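Local atomic coordinates of nucleoside phosphorylase, putative (Trypanosoma brucei, PDB entry 3BJE), a protein that cleaves uridine with phosphate to give uracil and ribose 1-phosphate, acting as a homodimeric uridine phosphorylase of the nucleoside phosphorylase family. Residues Leu110-Met115 / Pro134-Ser139; Trp120-Arg123 / Asp128-Ser131; Ile144-Cys149 / Lys340-Ala345; Ala221-His226 / Gln237-Gly242; Ser248-Tyr251 / Gly255-Val258. All coordinates share one frame; numbering follows the deposited sequence.

How the contacts relate
Contact 3 lies deepest, joining strand 142-151 to the C-terminal helix 329-348 through branched aliphatic side chains while the far side of the strand faces phosphate and sugar. Contact 4, partly buried, packs helix 213-228 on strand 239-246 and touches contact 3 through Ile341, its chemistry shifting from sulfur over a ring to a hydrogen bond at the exposed edge. Contacts 1 and 2 adjoin one another at the far periphery, joined by backbone hydrogen bonds between Glu112 and Arg121 and between His122 and Phe136; both use carbon over an aromatic face. Contact 5, buried against the second subunit, shares bound uracil with contact 3 and is built round an arginine stacked on a phenylalanine.

Contact 1: residues Leu110-Met115 / Pro134-Ser139; sequences LKEYDM and PFFDPS
Glu112 lays its side chain over one face of the Phe136 ring, and this pairing accounts for most of the surface the two segments bury. CG of Glu112 stands 3.7 Å from the ring centroid of Phe136 in a CH-pi contact, over the face but displaced toward the CD2-CE2 rim. The carboxylate follows across that same rim, with OE2 of Glu112 3.3 Å from CE2 of Phe136, and its plane is inclined by only 22° to the ring. Phe136 reaches this place because its CG is anti to the backbone N (chi1 -178°), which carries the ring out from the loop toward the end of the helix. Beyond CG the Glu112 chain is extended and crosses the phenyl group at about a right angle, delivering its oxygens past the rim. The carboxylate is not left to the ring alone: OE2 is gripped by a salt bridge to Arg123 and a hydrogen bond with the Tyr307 hydroxyl. In the fold, the contact joins the C-terminal end of helix 97-112 to the long loop running into strand 142-151, and Tyr113 is the first residue to abandon helical geometry. Lys111 adds a smaller contact nearer the CE1-CZ side of the ring, its CB 4.0 Å from CZ of Phe136 and its carbonyl O approaching CE1 obliquely at 3.8 Å. The Lys111 chain then bends at chi2 and leads its ammonium away to Asp44 and the carbonyl of Leu42. Further along the loop, Asp137 OD1 accepts from both OG and N of Ser139, the bond from the backbone N closing an Asx turn.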
# COMPACT_ATOMS: atom_id res chain seq x y z
N LEU A 110 -15.01 6.62 -12.82
CA LEU A 110 -14.82 7.55 -13.93
C LEU A 110 -15.37 7.02 -15.26
O LEU A 110 -15.90 7.80 -16.08
CB LEU A 110 -13.35 7.92 -14.07
CG LEU A 110 -12.81 8.79 -12.92
CD1 LEU A 110 -11.31 8.92 -13.06
CD2 LEU A 110 -13.45 10.17 -12.90
N LYS A 111 -15.26 5.72 -15.48
CA LYS A 111 -15.73 5.13 -16.73
C LYS A 111 -17.20 4.78 -16.74
O LYS A 111 -17.85 4.85 -17.79
CB LYS A 111 -14.89 3.91 -17.08
CG LYS A 111 -13.51 4.32 -17.59
CD LYS A 111 -13.55 4.85 -19.03
CE LYS A 111 -12.26 5.57 -19.40
NZ LYS A 111 -12.30 6.15 -20.77
N GLU A 112 -17.75 4.39 -15.59
CA GLU A 112 -19.10 3.81 -15.58
C GLU A 112 -20.13 4.54 -14.71
O GLU A 112 -21.32 4.21 -14.76
CB GLU A 112 -19.03 2.33 -15.22
CG GLU A 112 -18.28 1.50 -16.23
CD GLU A 112 -18.43 0.02 -16.00
OE1 GLU A 112 -19.59 -0.47 -15.95
OE2 GLU A 112 -17.38 -0.67 -15.92
N TYR A 113 -19.71 5.54 -13.93
CA TYR A 113 -20.68 6.39 -13.25
C TYR A 113 -20.87 7.66 -14.08
O TYR A 113 -19.93 8.44 -14.27
CB TYR A 113 -20.26 6.73 -11.81
CG TYR A 113 -21.36 7.48 -11.08
CD1 TYR A 113 -22.53 6.84 -10.71
CD2 TYR A 113 -21.24 8.84 -10.79
CE1 TYR A 113 -23.54 7.52 -10.05
CE2 TYR A 113 -22.25 9.53 -10.13
CZ TYR A 113 -23.39 8.86 -9.77
OH TYR A 113 -24.41 9.53 -9.13
N ASP A 114 -22.08 7.82 -14.60
CA ASP A 114 -22.44 9.00 -15.37
C ASP A 114 -22.80 10.12 -14.41
O ASP A 114 -23.91 10.15 -13.85
CB ASP A 114 -23.59 8.65 -16.33
CG ASP A 114 -23.95 9.79 -17.23
OD1 ASP A 114 -23.56 10.94 -16.95
OD2 ASP A 114 -24.65 9.53 -18.23
N MET A 115 -21.85 11.02 -14.19
CA MET A 115 -22.01 12.09 -13.21
C MET A 115 -23.08 13.07 -13.65
O MET A 115 -23.81 13.61 -12.81
CB MET A 115 -20.67 12.81 -12.97
CG MET A 115 -19.73 11.98 -12.13
SD MET A 115 -18.05 12.63 -12.11
CE MET A 115 -17.12 11.15 -11.65
N PRO A 134 -28.07 3.03 -23.77
CA PRO A 134 -26.79 2.57 -24.31
C PRO A 134 -26.09 1.63 -23.33
O PRO A 134 -26.44 1.61 -22.15
CB PRO A 134 -25.96 3.86 -24.46
CG PRO A 134 -26.91 4.98 -24.29
CD PRO A 134 -28.06 4.47 -23.49
N PHE A 135 -25.13 0.85 -23.83
CA PHE A 135 -24.39 -0.08 -22.98
C PHE A 135 -22.91 0.25 -22.95
O PHE A 135 -22.31 0.59 -23.98
CB PHE A 135 -24.57 -1.51 -23.46
CG PHE A 135 -26.00 -1.95 -23.47
CD1 PHE A 135 -26.69 -2.14 -22.28
CD2 PHE A 135 -26.66 -2.17 -24.68
CE1 PHE A 135 -28.01 -2.53 -22.29
CE2 PHE A 135 -27.98 -2.58 -24.69
CZ PHE A 135 -28.66 -2.76 -23.49
N PHE A 136 -22.33 0.14 -21.76
CA PHE A 136 -20.90 0.22 -21.62
C PHE A 136 -20.29 -1.17 -21.82
O PHE A 136 -20.75 -2.13 -21.20
CB PHE A 136 -20.54 0.75 -20.24
CG PHE A 136 -19.07 0.89 -20.03
CD1 PHE A 136 -18.41 2.02 -20.49
CD2 PHE A 136 -18.35 -0.09 -19.36
CE1 PHE A 136 -17.05 2.16 -20.30
CE2 PHE A 136 -16.99 0.04 -19.17
CZ PHE A 136 -16.33 1.17 -19.64
N ASP A 137 -19.27 -1.26 -22.67
CA ASP A 137 -18.54 -2.51 -22.92
C ASP A 137 -17.24 -2.53 -22.11
O ASP A 137 -16.26 -1.89 -22.49
CB ASP A 137 -18.21 -2.62 -24.41
CG ASP A 137 -17.52 -3.93 -24.77
OD1 ASP A 137 -17.19 -4.73 -23.87
OD2 ASP A 137 -17.31 -4.16 -25.98
N PRO A 138 -17.21 -3.30 -21.01
CA PRO A 138 -16.01 -3.36 -20.17
C PRO A 138 -14.77 -3.86 -20.89
O PRO A 138 -13.66 -3.54 -20.47
CB PRO A 138 -16.39 -4.33 -19.05
CG PRO A 138 -17.84 -4.52 -19.15
CD PRO A 138 -18.28 -4.18 -20.52
N SER A 139 -14.94 -4.64 -21.95
CA SER A 139 -13.80 -5.18 -22.66
C SER A 139 -13.01 -4.10 -23.39
O SER A 139 -11.90 -4.36 -23.86
CB SER A 139 -14.22 -6.28 -23.63
OG SER A 139 -14.95 -5.75 -24.71

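Contact 2: residues Trp120-Arg123 / Asp128-Ser131; sequences WRHR and DAPS
The imidazole of His122 offers one face to Ala129 and Pro130, which lie along it one after the other. CB of Ala129 sits over the CG-ND1 side of the ring, 3.6 Å from ND1 of His122, and makes a CH-pi contact 3.9 Å from the His122 ring centroid. The methyl is 28° off the ring normal, hence displaced toward the rim. Next along the segment, CD of Pro130 comes over the other end of the same face, 3.4 Å from NE2 of His122, with the pyrrolidine crossing the histidine side chain at about a right angle. This presentation of the ring follows from a chi1 of -55°, which puts CG anti to the carbonyl carbon and beside the backbone N, and from a chi2 of -59° that turns this face to Ala129 and Pro130. No hydrogen bond links the two segments; the contact is one of carbon against a flat ring at the protein surface. Phe135 also packs against the His122 side chain. Apart from Trp120, which ends strand 119-120, both segments belong to the excursion leading to strand 142-151, whose first part is held to the end of helix 97-112 by backbone hydrogen bonding between Arg121 and Glu112.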
# COMPACT_ATOMS: atom_id res chain seq x y z
N TRP A 120 -25.23 4.82 -12.76
CA TRP A 120 -24.27 3.91 -13.36
C TRP A 120 -24.74 3.49 -14.75
O TRP A 120 -25.92 3.27 -14.99
CB TRP A 120 -24.03 2.69 -12.46
CG TRP A 120 -23.33 3.05 -11.20
CD1 TRP A 120 -23.89 3.48 -10.03
CD2 TRP A 120 -21.91 3.06 -10.97
NE1 TRP A 120 -22.92 3.74 -9.09
CE2 TRP A 120 -21.70 3.50 -9.65
CE3 TRP A 120 -20.80 2.74 -11.76
CZ2 TRP A 120 -20.43 3.63 -9.10
CZ3 TRP A 120 -19.52 2.86 -11.21
CH2 TRP A 120 -19.35 3.31 -9.89
N ARG A 121 -23.79 3.38 -15.67
CA ARG A 121 -24.08 3.01 -17.04
C ARG A 121 -24.57 1.58 -17.11
O ARG A 121 -24.16 0.73 -16.32
CB ARG A 121 -22.82 3.17 -17.88
CG ARG A 121 -22.31 4.61 -17.98
CD ARG A 121 -21.07 4.72 -18.86
NE ARG A 121 -20.49 6.05 -18.73
CZ ARG A 121 -20.98 7.16 -19.28
NH1 ARG A 121 -22.06 7.12 -20.06
NH2 ARG A 121 -20.38 8.32 -19.07
N HIS A 122 -25.45 1.30 -18.07
CA HIS A 122 -25.96 -0.05 -18.26
C HIS A 122 -24.89 -0.90 -18.91
O HIS A 122 -24.05 -0.40 -19.66
CB HIS A 122 -27.18 -0.09 -19.19
CG HIS A 122 -28.30 0.79 -18.78
ND1 HIS A 122 -28.93 0.67 -17.56
CD2 HIS A 122 -28.91 1.81 -19.42
CE1 HIS A 122 -29.89 1.58 -17.48
NE2 HIS A 122 -29.90 2.28 -18.59
N ARG A 123 -24.96 -2.19 -18.63
CA ARG A 123 -24.19 -3.20 -19.34
C ARG A 123 -25.15 -4.21 -19.94
O ARG A 123 -26.26 -4.40 -19.43
CB ARG A 123 -23.25 -3.91 -18.40
CG ARG A 123 -22.12 -3.07 -17.88
CD ARG A 123 -21.26 -3.95 -17.05
NE ARG A 123 -20.06 -3.30 -16.54
CZ ARG A 123 -19.06 -3.99 -15.98
NH1 ARG A 123 -19.11 -5.32 -15.94
NH2 ARG A 123 -18.00 -3.36 -15.53
N ASP A 128 -33.09 -4.62 -15.72
CA ASP A 128 -34.02 -3.52 -15.97
C ASP A 128 -33.45 -2.41 -16.86
O ASP A 128 -33.94 -1.28 -16.83
CB ASP A 128 -34.49 -2.94 -14.63
CG ASP A 128 -35.08 -4.00 -13.71
OD1 ASP A 128 -35.90 -4.82 -14.19
OD2 ASP A 128 -34.71 -4.03 -12.52
N ALA A 129 -32.45 -2.74 -17.67
CA ALA A 129 -31.92 -1.79 -18.64
C ALA A 129 -32.81 -1.77 -19.88
O ALA A 129 -33.36 -2.80 -20.27
CB ALA A 129 -30.50 -2.17 -19.04
N PRO A 130 -32.97 -0.58 -20.50
CA PRO A 130 -33.63 -0.53 -21.80
C PRO A 130 -32.91 -1.42 -22.82
O PRO A 130 -31.68 -1.51 -22.79
CB PRO A 130 -33.50 0.94 -22.20
CG PRO A 130 -33.29 1.68 -20.94
CD PRO A 130 -32.56 0.75 -20.03
N SER A 131 -33.66 -2.05 -23.71
CA SER A 131 -33.06 -2.96 -24.69
C SER A 131 -32.10 -2.22 -25.63
O SER A 131 -31.15 -2.82 -26.14
CB SER A 131 -34.15 -3.68 -25.50
OG SER A 131 -35.03 -2.76 -26.10

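Contact 3: residues Ile144-Cys149 / Lys340-Ala345; sequences IRLGTC and KIILEA. With R1P (1-O-phosphono-alpha-D-ribofuranose), chain C; URA (uracil), chain D.
Ile342 of helix 329-348 points its side chain at strand 142-151 and meets Ile144 and Leu146, two residues apart on the same face of the strand. This is the helix-on-sheet packing of the alpha/beta nucleoside phosphorylase fold, with the C-terminal helix laid against the central strands. From its CB, Ile342 splits into two branches that serve different partners. CG2, anti to the backbone N, goes to Ile144, where it meets the CG2 methyl at 3.8 Å. CG1 takes the other direction and faces the forked end of Leu146, 4.1 Å from both CD1 and CD2. At the tip, CD1 of Ile342 turns back toward Ile144 and comes within 4.0 Å of its CG2. The contact is wholly apolar and buried; Leu346 and Ile215 also pack on Ile144, and Met335 and Ile339 on Leu146.

The intervening residue, Arg145, projects from the opposite face of the strand into the ribose 1-phosphate site. Its CG is anti to the backbone N (chi1 164°) and the chain runs extended from there to NE, bringing the edge of the guanidinium to the ligand. There Glu294 and Glu292 form salt bridges to its NH1 and NE, probably fixing its rotation. Gly147 lies beside the same pocket, and Cys149 borders the uracil. Thr148 directs its hydroxyl to the phosphate, donating from OG1 to O3P at 2.8 Å. Arg145 meets other ligand oxygens: NH1 donates to the bridging O1 at 2.9 Å, and NH2 reaches O2P at 2.8 Å with an almost straight N-H...O angle of 170°.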
# COMPACT_ATOMS: atom_id res chain seq x y z
N ILE A 144 -2.43 -2.09 -18.38
CA ILE A 144 -1.18 -2.81 -18.24
C ILE A 144 -0.25 -2.14 -17.25
O ILE A 144 0.07 -0.97 -17.38
CB ILE A 144 -0.44 -2.98 -19.59
CG1 ILE A 144 -1.39 -3.60 -20.63
CG2 ILE A 144 0.85 -3.86 -19.43
CD1 ILE A 144 -0.79 -3.70 -22.02
N ARG A 145 0.18 -2.90 -16.26
CA ARG A 145 1.21 -2.45 -15.33
C ARG A 145 2.57 -2.64 -15.96
O ARG A 145 2.87 -3.70 -16.48
CB ARG A 145 1.12 -3.25 -14.03
CG ARG A 145 2.36 -3.14 -13.16
CD ARG A 145 2.10 -3.63 -11.76
NE ARG A 145 3.35 -3.98 -11.06
CZ ARG A 145 4.30 -3.11 -10.72
NH1 ARG A 145 5.39 -3.56 -10.12
NH2 ARG A 145 4.17 -1.80 -10.96
N LEU A 146 3.38 -1.59 -15.93
CA LEU A 146 4.80 -1.67 -16.29
C LEU A 146 5.58 -1.31 -15.04
O LEU A 146 5.59 -0.16 -14.60
CB LEU A 146 5.17 -0.75 -17.46
CG LEU A 146 6.68 -0.65 -17.78
CD1 LEU A 146 7.35 -2.03 -17.99
CD2 LEU A 146 6.92 0.23 -18.99
N GLY A 147 6.21 -2.32 -14.43
CA GLY A 147 6.80 -2.15 -13.13
C GLY A 147 8.21 -2.67 -13.01
O GLY A 147 8.89 -2.91 -14.01
N THR A 148 8.67 -2.76 -11.76
CA THR A 148 9.93 -3.41 -11.45
C THR A 148 9.61 -4.57 -10.52
O THR A 148 8.55 -4.60 -9.92
CB THR A 148 10.94 -2.46 -10.77
OG1 THR A 148 10.41 -1.96 -9.53
CG2 THR A 148 11.31 -1.30 -11.73
N CYS A 149 10.51 -5.53 -10.43
CA CYS A 149 10.22 -6.69 -9.59
C CYS A 149 11.46 -7.45 -9.20
O CYS A 149 12.58 -7.16 -9.67
CB CYS A 149 9.29 -7.64 -10.37
SG CYS A 149 10.11 -8.39 -11.82
N LYS A 340 8.40 1.36 -24.65
CA LYS A 340 7.96 1.29 -26.04
C LYS A 340 7.21 -0.00 -26.31
O LYS A 340 6.17 -0.00 -26.96
CB LYS A 340 9.14 1.41 -27.00
CG LYS A 340 8.69 1.57 -28.43
CD LYS A 340 9.85 1.72 -29.40
CE LYS A 340 9.36 1.84 -30.84
NZ LYS A 340 8.46 0.70 -31.21
N ILE A 341 7.74 -1.11 -25.81
CA ILE A 341 7.09 -2.41 -25.97
C ILE A 341 5.67 -2.39 -25.39
O ILE A 341 4.74 -2.91 -26.01
CB ILE A 341 7.94 -3.52 -25.30
CG1 ILE A 341 9.16 -3.85 -26.16
CG2 ILE A 341 7.11 -4.77 -25.02
CD1 ILE A 341 10.26 -4.61 -25.44
N ILE A 342 5.51 -1.83 -24.19
CA ILE A 342 4.19 -1.80 -23.54
C ILE A 342 3.21 -0.85 -24.23
O ILE A 342 2.03 -1.15 -24.34
CB ILE A 342 4.30 -1.50 -22.03
CG1 ILE A 342 5.04 -2.64 -21.32
CG2 ILE A 342 2.91 -1.32 -21.41
CD1 ILE A 342 4.34 -3.97 -21.46
N LEU A 343 3.70 0.29 -24.73
CA LEU A 343 2.84 1.20 -25.50
C LEU A 343 2.36 0.49 -26.76
O LEU A 343 1.17 0.56 -27.12
CB LEU A 343 3.57 2.50 -25.83
CG LEU A 343 3.67 3.49 -24.65
CD1 LEU A 343 4.71 4.59 -24.90
CD2 LEU A 343 2.31 4.11 -24.33
N GLU A 344 3.27 -0.20 -27.44
CA GLU A 344 2.92 -0.96 -28.63
C GLU A 344 1.87 -2.02 -28.30
O GLU A 344 0.89 -2.17 -29.03
CB GLU A 344 4.14 -1.63 -29.25
CG GLU A 344 5.10 -0.64 -29.89
CD GLU A 344 4.62 -0.07 -31.22
OE1 GLU A 344 3.89 -0.77 -31.95
OE2 GLU A 344 5.00 1.08 -31.53
N ALA A 345 2.07 -2.74 -27.21
CA ALA A 345 1.16 -3.82 -26.84
C ALA A 345 -0.21 -3.26 -26.50
O ALA A 345 -1.23 -3.83 -26.87
CB ALA A 345 1.73 -4.64 -25.65
C5 R1P C . 8.82 -1.52 -4.50
O5 R1P C . 10.16 -1.02 -4.63
C4 R1P C . 7.98 -1.09 -5.69
O4 R1P C . 8.63 -1.40 -6.93
C1 R1P C . 7.81 -2.28 -7.72
C2 R1P C . 6.91 -2.96 -6.68
O2 R1P C . 5.74 -3.64 -7.19
C3 R1P C . 6.64 -1.80 -5.72
O3 R1P C . 5.65 -0.89 -6.22
O1 R1P C . 7.10 -1.59 -8.81
P R1P C . 7.24 -0.06 -9.31
O1P R1P C . 6.74 0.67 -8.06
O2P R1P C . 6.30 0.02 -10.50
O3P R1P C . 8.67 0.24 -9.60
N1 URA D . 10.08 -4.76 -6.38
C2 URA D . 9.63 -5.66 -5.47
O2 URA D . 8.45 -5.58 -5.00
N3 URA D . 10.43 -6.62 -5.05
C4 URA D . 11.69 -6.73 -5.50
O4 URA D . 12.39 -7.67 -5.07
C5 URA D . 12.18 -5.82 -6.42
C6 URA D . 11.33 -4.82 -6.85

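Contact 4: residues Ala221-His226 / Gln237-Gly242; sequences AACDAH and QQYVIG
The helical segment Ala221-His226 passes beside the chain that enters strand 239-246, the closest alpha carbons being those of Cys223 and Gln237, 7.0 Å apart. The helical backbone bonds, Ala225 N to Ala221 O and His226 N to Ala222 O, stay within their own segment, leaving side chains to make the contact. Cys223 lies over one face of the Tyr239 ring. Its CB is 3.4 Å from CD2 of Tyr239 in a CH-pi contact offset toward the rim, while SG reaches over the same ring at 4.2 Å from the centroid of Tyr239, a sulfur-aromatic contact. Tyr239 has CG between its backbone N and carbonyl carbon (chi1 73°), which lifts the ring from the strand alongside the helix and brings its hydroxyl to Asp224. There OH of Tyr239 donates to OD1 of Asp224 at 2.6 Å, arriving on the syn side but 30° out of the carboxylate plane; ring and carboxylate planes are 56° apart. Further along the helix, CD2 of His226 lies 4.2 Å from CB of Gln237. The His226 NE2 bonds to Asp235 O, and the Gln237 amide oxygen accepts from Arg337. Such layering of helix 213-228 on strand 239-246, with Ile341 of helix 329-348 also touching Cys223, is the alpha/beta packing of the phosphorylase fold, away from the ligand pockets.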
# COMPACT_ATOMS: atom_id res chain seq x y z
N ALA A 221 3.95 -10.45 -28.19
CA ALA A 221 4.08 -10.06 -29.58
C ALA A 221 4.88 -8.77 -29.72
O ALA A 221 5.70 -8.64 -30.63
CB ALA A 221 2.71 -9.92 -30.23
N ALA A 222 4.65 -7.81 -28.83
CA ALA A 222 5.39 -6.55 -28.87
C ALA A 222 6.88 -6.76 -28.56
O ALA A 222 7.74 -6.13 -29.18
CB ALA A 222 4.77 -5.52 -27.93
N CYS A 223 7.18 -7.67 -27.63
CA CYS A 223 8.58 -8.03 -27.33
C CYS A 223 9.25 -8.63 -28.54
O CYS A 223 10.36 -8.23 -28.91
CB CYS A 223 8.66 -9.04 -26.19
SG CYS A 223 8.24 -8.36 -24.56
N ASP A 224 8.57 -9.59 -29.15
CA ASP A 224 9.08 -10.22 -30.38
C ASP A 224 9.36 -9.21 -31.48
O ASP A 224 10.41 -9.26 -32.13
CB ASP A 224 8.09 -11.28 -30.87
CG ASP A 224 8.07 -12.51 -29.98
OD1 ASP A 224 8.99 -12.65 -29.13
OD2 ASP A 224 7.13 -13.32 -30.12
N ALA A 225 8.43 -8.29 -31.68
CA ALA A 225 8.56 -7.27 -32.71
C ALA A 225 9.76 -6.37 -32.44
O ALA A 225 10.50 -6.01 -33.37
CB ALA A 225 7.28 -6.45 -32.81
N HIS A 226 9.96 -6.02 -31.17
CA HIS A 226 11.07 -5.15 -30.78
C HIS A 226 12.40 -5.75 -31.18
O HIS A 226 13.24 -5.09 -31.78
CB HIS A 226 11.09 -4.93 -29.27
CG HIS A 226 12.28 -4.15 -28.80
ND1 HIS A 226 12.25 -2.78 -28.61
CD2 HIS A 226 13.53 -4.54 -28.47
CE1 HIS A 226 13.43 -2.37 -28.21
NE2 HIS A 226 14.23 -3.41 -28.11
N GLN A 237 15.68 -6.96 -25.97
CA GLN A 237 15.02 -7.05 -24.67
C GLN A 237 14.61 -8.49 -24.43
O GLN A 237 13.82 -9.04 -25.18
CB GLN A 237 13.77 -6.15 -24.58
CG GLN A 237 13.06 -6.18 -23.22
CD GLN A 237 13.97 -5.76 -22.08
OE1 GLN A 237 14.59 -4.69 -22.13
NE2 GLN A 237 14.05 -6.59 -21.03
N GLN A 238 15.18 -9.10 -23.39
CA GLN A 238 14.82 -10.45 -23.02
C GLN A 238 13.53 -10.40 -22.21
O GLN A 238 13.29 -9.44 -21.48
CB GLN A 238 15.95 -11.11 -22.21
CG GLN A 238 17.24 -11.32 -23.02
CD GLN A 238 18.37 -11.95 -22.22
OE1 GLN A 238 18.78 -11.43 -21.17
NE2 GLN A 238 18.91 -13.07 -22.71
N TYR A 239 12.70 -11.42 -22.38
CA TYR A 239 11.49 -11.57 -21.60
C TYR A 239 11.19 -13.01 -21.23
O TYR A 239 11.71 -13.95 -21.85
CB TYR A 239 10.29 -10.95 -22.32
CG TYR A 239 9.78 -11.71 -23.51
CD1 TYR A 239 8.65 -12.53 -23.42
CD2 TYR A 239 10.39 -11.60 -24.74
CE1 TYR A 239 8.16 -13.22 -24.53
CE2 TYR A 239 9.92 -12.29 -25.86
CZ TYR A 239 8.81 -13.10 -25.74
OH TYR A 239 8.34 -13.78 -26.86
N VAL A 240 10.37 -13.16 -20.20
CA VAL A 240 9.89 -14.44 -19.71
C VAL A 240 8.40 -14.31 -19.39
O VAL A 240 7.91 -13.21 -19.12
CB VAL A 240 10.68 -14.89 -18.44
CG1 VAL A 240 12.16 -15.09 -18.77
CG2 VAL A 240 10.53 -13.91 -17.28
N ILE A 241 7.68 -15.43 -19.42
CA ILE A 241 6.26 -15.45 -19.06
C ILE A 241 6.03 -16.48 -17.98
O ILE A 241 6.52 -17.60 -18.08
CB ILE A 241 5.34 -15.85 -20.23
CG1 ILE A 241 5.69 -15.09 -21.51
CG2 ILE A 241 3.87 -15.63 -19.82
CD1 ILE A 241 5.20 -15.78 -22.76
N GLY A 242 5.25 -16.12 -16.98
CA GLY A 242 4.98 -17.05 -15.89
C GLY A 242 4.15 -16.45 -14.80
O GLY A 242 3.47 -15.44 -14.99

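Contact 5: residues Ser248-Tyr251 / Gly255-Val258; sequences SGFY and GRRV. With URA (uracil), chain D.
Tyr251 receives the chain as it comes back: Gly255, with the positive phi of 76° that glycine readily adopts, brings the following backbone N to the Tyr251 carbonyl. Arg256 N then donates to Tyr251 O at 2.9 Å, from well above the carbonyl plane. The Arg256 side chain runs extended from CG to NE, its CD passing 3.7 Å from CD1 of Tyr251, and ends in a guanidinium lying flat on Phe250. Their planes are only 8° apart and the centres 4.1 Å, an offset cation-pi stack in which CE2 of Phe250 is near CZ. NH1 of Arg256 also donates to Phe250 O at 2.9 Å, nearly along the C=O axis, and bonds to Gln254 OE1. Here the loop after strand 239-246 forms part of the base pocket of the uridine phosphorylase: NH2 of Arg256 donates to uracil O4 at 2.9 Å, nearly straight at 167°, with a weak second bond from NH1. The Phe250 ring borders the same base, its CE1 3.5 Å from uracil N3. Past Arg257, whose backbone N bonds to Asp23 of the second subunit, Val258 sets CG2 3.7 Å from CD1 of Tyr251. The Tyr251 hydroxyl bonds to Glu106 of the second subunit, whose Asn105 packs on both Tyr251 and Val258.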
# COMPACT_ATOMS: atom_id res chain seq x y z
N SER A 248 2.37 -8.18 0.26
CA SER A 248 1.80 -7.06 1.04
C SER A 248 2.88 -6.27 1.80
O SER A 248 2.63 -5.68 2.85
CB SER A 248 0.71 -7.57 1.96
OG SER A 248 1.17 -8.63 2.79
N GLY A 249 4.08 -6.28 1.21
CA GLY A 249 5.26 -5.58 1.73
C GLY A 249 6.45 -5.91 0.85
O GLY A 249 6.31 -6.56 -0.18
N PHE A 250 7.61 -5.42 1.26
CA PHE A 250 8.85 -5.58 0.49
C PHE A 250 9.89 -6.49 1.16
O PHE A 250 10.71 -7.10 0.48
CB PHE A 250 9.47 -4.21 0.28
CG PHE A 250 10.64 -4.20 -0.64
CD1 PHE A 250 10.45 -4.08 -2.01
CD2 PHE A 250 11.93 -4.29 -0.17
CE1 PHE A 250 11.51 -4.05 -2.88
CE2 PHE A 250 13.01 -4.24 -1.04
CZ PHE A 250 12.80 -4.13 -2.40
N TYR A 251 9.95 -6.50 2.48
CA TYR A 251 11.05 -7.10 3.21
C TYR A 251 10.62 -8.46 3.68
O TYR A 251 10.58 -9.37 2.87
CB TYR A 251 11.55 -6.15 4.32
CG TYR A 251 12.30 -4.97 3.73
CD1 TYR A 251 13.60 -5.13 3.25
CD2 TYR A 251 11.70 -3.72 3.59
CE1 TYR A 251 14.29 -4.07 2.66
CE2 TYR A 251 12.40 -2.64 3.01
CZ TYR A 251 13.70 -2.81 2.55
OH TYR A 251 14.43 -1.80 1.95
N GLY A 255 10.14 -12.42 2.07
CA GLY A 255 11.17 -13.34 2.52
C GLY A 255 12.56 -12.74 2.70
O GLY A 255 13.54 -13.47 2.81
N ARG A 256 12.66 -11.40 2.75
CA ARG A 256 13.92 -10.74 3.11
C ARG A 256 14.12 -10.79 4.63
O ARG A 256 13.19 -10.57 5.39
CB ARG A 256 13.96 -9.29 2.62
CG ARG A 256 14.05 -9.14 1.11
CD ARG A 256 14.13 -7.69 0.67
NE ARG A 256 14.59 -7.62 -0.71
CZ ARG A 256 13.81 -7.68 -1.79
NH1 ARG A 256 12.50 -7.77 -1.70
NH2 ARG A 256 14.36 -7.64 -3.00
N ARG A 257 15.35 -11.08 5.04
CA ARG A 257 15.73 -11.23 6.45
C ARG A 257 16.42 -9.95 6.92
O ARG A 257 17.54 -9.64 6.48
CB ARG A 257 16.66 -12.44 6.60
CG ARG A 257 15.98 -13.78 6.41
CD ARG A 257 17.02 -14.91 6.46
NE ARG A 257 16.48 -16.26 6.17
CZ ARG A 257 16.38 -17.26 7.04
NH1 ARG A 257 16.73 -17.10 8.32
NH2 ARG A 257 15.92 -18.45 6.64
N VAL A 258 15.75 -9.20 7.78
CA VAL A 258 16.23 -7.89 8.23
C VAL A 258 16.32 -7.80 9.75
O VAL A 258 15.29 -7.73 10.45
CB VAL A 258 15.33 -6.75 7.72
CG1 VAL A 258 15.86 -5.38 8.18
CG2 VAL A 258 15.21 -6.81 6.18
N1 URA D . 10.08 -4.76 -6.38
C2 URA D . 9.63 -5.66 -5.47
O2 URA D . 8.45 -5.58 -5.00
N3 URA D . 10.43 -6.62 -5.05
C4 URA D . 11.69 -6.73 -5.50
O4 URA D . 12.39 -7.67 -5.07
C5 URA D . 12.18 -5.82 -6.42
C6 URA D . 11.33 -4.82 -6.85